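Local atomic coordinates of 4-hydroxythreonine-4-phosphate dehydrogenase (Legionella pneumophila subsp. pneumophila, PDB entry 6XMY), a protein that probably catalyses the NAD(P)-dependent oxidation of 4-phosphooxy-L-threonine in pyridoxine 5'-phosphate biosynthesis, using a divalent metal ion. Residues L91-T104 against N127-F141. Residues are numbered along the deposited sequence; the frame is centred on the assembly and turned at random. Where two conformers were deposited one is given.
Sequences LNPQNAAYVMELLT and NINAAGITFTGHTEF. With SO4 (sulfate ion), chain C.
Behind the predicted substrate pocket of this PdxA enzyme, where His138 and Thr139 hold a sulfate, Leu103 packs obliquely against the His138 imidazole, its CD1 3.6 Å from NE2. At the ring's edge, close to its plane, sulfate O2 accepts from ND1 and from the backbone N of His138 (2.8 Å each), and the bond from ND1 helps hold the ring's rotation; Thr139 N and OG1 grip O3. Met100 carries the middle of the contact. Its chain bends at chi2 (-51°) and chi3 (-60°), curling SD beside the Phe135 ring in an oblique Met-aromatic contact, 4.5 Å from the centroid, and leaving CE 3.4 Å from Phe141 CE1. Leu103 CD2 lies over one face of Phe141, while Thr104 OG1, bonded back to Met100 O, meets that ring's edge. At the start of helix 96-111, Ala96 CB sits tightly on Ala131 CB (3.5 Å), just before the Schellman turn at Gly132, and Ile133 CD1 covers Met100 CG at 3.9 Å. Gly137 N stands over the centre of one Phe135 face and Ile128 CD1 over the opposite one. Helix 96-111 thus lies across helix 125-130 and the start of helix 138-145, with Leu102 and Leu103 touching strand 12-15 and His138 reaching NAD and Arg294 of strand 294-297.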
# COMPACT_ATOMS: atom_id res chain seq x y z
N LEU A 91 2.44 -22.09 -2.56
CA LEU A 91 2.67 -21.52 -1.24
C LEU A 91 3.38 -22.53 -0.36
O LEU A 91 3.11 -23.73 -0.40
CB LEU A 91 1.34 -21.15 -0.59
CG LEU A 91 0.60 -19.95 -1.16
CD1 LEU A 91 -0.77 -19.84 -0.53
CD2 LEU A 91 1.40 -18.67 -0.94
N ASN A 92 4.28 -22.03 0.47
CA ASN A 92 4.99 -22.87 1.41
C ASN A 92 5.03 -22.14 2.75
O ASN A 92 5.67 -21.08 2.86
CB ASN A 92 6.40 -23.17 0.89
CG ASN A 92 7.19 -24.08 1.81
OD1 ASN A 92 6.76 -24.39 2.92
ND2 ASN A 92 8.38 -24.50 1.35
N PRO A 93 4.35 -22.64 3.77
CA PRO A 93 4.37 -21.96 5.07
C PRO A 93 5.76 -21.86 5.67
O PRO A 93 6.00 -20.97 6.49
CB PRO A 93 3.44 -22.82 5.94
CG PRO A 93 2.53 -23.49 4.95
CD PRO A 93 3.39 -23.77 3.75
N GLN A 94 6.69 -22.72 5.25
CA GLN A 94 8.05 -22.62 5.77
C GLN A 94 8.75 -21.35 5.33
O GLN A 94 9.76 -20.98 5.93
CB GLN A 94 8.87 -23.84 5.35
CG GLN A 94 8.47 -25.10 6.07
CD GLN A 94 9.41 -26.23 5.76
OE1 GLN A 94 10.62 -26.03 5.64
NE2 GLN A 94 8.86 -27.43 5.60
N ASN A 95 8.26 -20.68 4.28
CA ASN A 95 8.83 -19.43 3.81
C ASN A 95 8.08 -18.20 4.31
O ASN A 95 8.37 -17.09 3.87
CB ASN A 95 8.95 -19.43 2.28
CG ASN A 95 10.11 -20.27 1.79
OD1 ASN A 95 11.12 -20.42 2.50
ND2 ASN A 95 10.01 -20.81 0.58
N ALA A 96 7.14 -18.38 5.24
CA ALA A 96 6.45 -17.23 5.81
C ALA A 96 7.39 -16.36 6.63
O ALA A 96 7.33 -15.13 6.56
CB ALA A 96 5.28 -17.69 6.67
N ALA A 97 8.27 -16.99 7.42
CA ALA A 97 9.22 -16.21 8.21
C ALA A 97 10.14 -15.38 7.32
O ALA A 97 10.52 -14.26 7.67
CB ALA A 97 10.02 -17.13 9.13
N TYR A 98 10.50 -15.92 6.15
CA TYR A 98 11.28 -15.17 5.18
C TYR A 98 10.55 -13.90 4.75
O TYR A 98 11.14 -12.81 4.71
CB TYR A 98 11.57 -16.07 3.98
CG TYR A 98 11.84 -15.37 2.67
CD1 TYR A 98 13.11 -14.91 2.35
CD2 TYR A 98 10.82 -15.18 1.75
CE1 TYR A 98 13.36 -14.28 1.14
CE2 TYR A 98 11.06 -14.56 0.53
CZ TYR A 98 12.33 -14.11 0.23
OH TYR A 98 12.58 -13.50 -0.97
N VAL A 99 9.25 -14.02 4.44
CA VAL A 99 8.47 -12.85 4.05
C VAL A 99 8.47 -11.82 5.17
O VAL A 99 8.68 -10.62 4.93
CB VAL A 99 7.04 -13.25 3.64
CG1 VAL A 99 6.19 -12.01 3.43
CG2 VAL A 99 7.07 -14.12 2.38
N MET A 100 8.25 -12.27 6.40
CA MET A 100 8.25 -11.34 7.52
C MET A 100 9.62 -10.71 7.72
O MET A 100 9.70 -9.56 8.16
CB MET A 100 7.77 -12.02 8.80
CG MET A 100 6.32 -12.50 8.74
SD MET A 100 5.12 -11.26 8.21
CE MET A 100 5.35 -10.03 9.47
N GLU A 101 10.69 -11.44 7.37
CA GLU A 101 12.03 -10.85 7.45
C GLU A 101 12.19 -9.72 6.45
O GLU A 101 12.79 -8.69 6.76
CB GLU A 101 13.11 -11.91 7.25
CG GLU A 101 14.51 -11.42 7.63
CD GLU A 101 14.66 -11.20 9.13
OE1 GLU A 101 13.99 -11.92 9.90
OE2 GLU A 101 15.43 -10.31 9.52
N LEU A 102 11.64 -9.88 5.24
CA LEU A 102 11.67 -8.80 4.27
C LEU A 102 10.97 -7.56 4.82
O LEU A 102 11.48 -6.44 4.68
CB LEU A 102 10.98 -9.22 2.97
CG LEU A 102 11.45 -10.50 2.26
CD1 LEU A 102 10.67 -10.68 0.95
CD2 LEU A 102 12.95 -10.48 1.99
N LEU A 103 9.81 -7.74 5.45
CA LEU A 103 9.08 -6.60 6.01
C LEU A 103 9.85 -5.95 7.16
O LEU A 103 9.91 -4.72 7.26
CB LEU A 103 7.70 -7.05 6.50
CG LEU A 103 6.53 -7.01 5.50
CD1 LEU A 103 6.90 -7.60 4.16
CD2 LEU A 103 5.31 -7.70 6.08
N THR A 104 10.41 -6.78 8.04
CA THR A 104 11.10 -6.26 9.22
C THR A 104 12.39 -5.57 8.82
O THR A 104 12.68 -4.44 9.24
CB THR A 104 11.38 -7.41 10.19
OG1 THR A 104 10.15 -8.07 10.53
CG2 THR A 104 12.05 -6.90 11.48
N ASN A 127 -1.11 -17.54 4.00
CA ASN A 127 0.09 -18.36 4.16
C ASN A 127 0.87 -17.96 5.41
O ASN A 127 1.37 -18.82 6.14
CB ASN A 127 0.99 -18.26 2.93
CG ASN A 127 2.17 -19.24 2.98
OD1 ASN A 127 3.33 -18.85 2.94
ND2 ASN A 127 1.85 -20.51 3.07
N ILE A 128 0.96 -16.65 5.68
CA ILE A 128 1.65 -16.18 6.87
C ILE A 128 0.93 -16.65 8.13
O ILE A 128 1.55 -17.15 9.07
CB ILE A 128 1.83 -14.65 6.82
CG1 ILE A 128 2.78 -14.29 5.67
CG2 ILE A 128 2.33 -14.11 8.15
CD1 ILE A 128 2.71 -12.86 5.23
N ASN A 129 -0.40 -16.50 8.15
CA ASN A 129 -1.17 -16.96 9.30
C ASN A 129 -1.10 -18.48 9.45
O ASN A 129 -1.05 -18.99 10.58
CB ASN A 129 -2.62 -16.49 9.19
CG ASN A 129 -2.77 -15.01 9.50
OD1 ASN A 129 -2.83 -14.61 10.67
ND2 ASN A 129 -2.83 -14.19 8.47
N ALA A 130 -1.08 -19.21 8.33
CA ALA A 130 -1.02 -20.67 8.40
C ALA A 130 0.28 -21.14 9.05
O ALA A 130 0.31 -22.20 9.67
CB ALA A 130 -1.18 -21.28 7.01
N ALA A 131 1.35 -20.35 8.92
CA ALA A 131 2.62 -20.66 9.56
C ALA A 131 2.64 -20.31 11.03
O ALA A 131 3.65 -20.57 11.69
CB ALA A 131 3.75 -19.93 8.84
N GLY A 132 1.56 -19.73 11.56
CA GLY A 132 1.49 -19.38 12.96
C GLY A 132 1.80 -17.93 13.27
O GLY A 132 1.92 -17.58 14.46
N ILE A 133 1.91 -17.08 12.26
CA ILE A 133 2.27 -15.68 12.44
C ILE A 133 0.99 -14.87 12.25
O ILE A 133 0.44 -14.82 11.14
CB ILE A 133 3.33 -15.25 11.42
CG1 ILE A 133 4.57 -16.14 11.52
CG2 ILE A 133 3.71 -13.79 11.62
CD1 ILE A 133 5.53 -15.99 10.34
N THR A 134 0.50 -14.26 13.32
CA THR A 134 -0.71 -13.44 13.20
C THR A 134 -0.40 -12.19 12.38
O THR A 134 0.52 -11.44 12.71
CB THR A 134 -1.27 -13.10 14.58
OG1 THR A 134 -1.74 -14.31 15.20
CG2 THR A 134 -2.44 -12.14 14.45
N PHE A 135 -1.15 -11.98 11.30
CA PHE A 135 -0.81 -10.94 10.33
C PHE A 135 -2.08 -10.51 9.61
O PHE A 135 -2.74 -11.34 8.98
CB PHE A 135 0.21 -11.50 9.34
CG PHE A 135 0.65 -10.52 8.28
CD1 PHE A 135 1.61 -9.55 8.55
CD2 PHE A 135 0.13 -10.59 6.99
CE1 PHE A 135 2.03 -8.67 7.57
CE2 PHE A 135 0.55 -9.71 6.00
CZ PHE A 135 1.50 -8.75 6.29
N THR A 136 -2.42 -9.23 9.71
CA THR A 136 -3.57 -8.74 8.97
C THR A 136 -3.19 -7.97 7.72
O THR A 136 -4.02 -7.90 6.81
CB THR A 136 -4.48 -7.88 9.85
OG1 THR A 136 -3.71 -6.82 10.42
CG2 THR A 136 -5.11 -8.72 10.94
N GLY A 137 -1.98 -7.44 7.63
CA GLY A 137 -1.54 -6.74 6.45
C GLY A 137 -0.28 -5.97 6.76
O GLY A 137 0.11 -5.82 7.93
N HIS A 138 0.38 -5.51 5.69
CA HIS A 138 1.55 -4.65 5.85
C HIS A 138 1.21 -3.43 6.70
O HIS A 138 2.03 -2.96 7.49
CB HIS A 138 2.03 -4.09 4.50
CG HIS A 138 2.66 -5.08 3.57
ND1 HIS A 138 1.95 -5.73 2.58
CD2 HIS A 138 3.96 -5.43 3.40
CE1 HIS A 138 2.78 -6.48 1.87
NE2 HIS A 138 4.01 -6.32 2.34
N THR A 139 0.02 -2.87 6.49
CA THR A 139 -0.33 -1.59 7.10
C THR A 139 -0.29 -1.69 8.62
O THR A 139 0.32 -0.86 9.30
CB THR A 139 -1.72 -1.17 6.61
OG1 THR A 139 -1.70 -1.07 5.18
CG2 THR A 139 -2.12 0.17 7.20
N GLU A 140 -0.92 -2.74 9.16
CA GLU A 140 -0.91 -2.94 10.61
C GLU A 140 0.47 -3.37 11.10
O GLU A 140 0.90 -2.98 12.20
CB GLU A 140 -1.95 -3.99 11.00
CG GLU A 140 -3.40 -3.57 10.79
CD GLU A 140 -3.79 -3.49 9.33
OE1 GLU A 140 -3.36 -4.36 8.54
OE2 GLU A 140 -4.52 -2.54 8.96
N PHE A 141 1.17 -4.19 10.31
CA PHE A 141 2.52 -4.59 10.69
C PHE A 141 3.41 -3.37 10.88
O PHE A 141 4.14 -3.26 11.87
CB PHE A 141 3.13 -5.54 9.66
CG PHE A 141 4.59 -5.84 9.92
CD1 PHE A 141 4.95 -6.87 10.78
CD2 PHE A 141 5.58 -5.07 9.35
CE1 PHE A 141 6.30 -7.14 11.04
CE2 PHE A 141 6.92 -5.33 9.61
CZ PHE A 141 7.27 -6.36 10.46
S SO4 C . -1.61 -4.05 3.16
O1 SO4 C . -0.82 -2.94 2.63
O2 SO4 C . -0.78 -5.25 3.18
O3 SO4 C . -1.97 -3.73 4.54
O4 SO4 C . -2.82 -4.32 2.37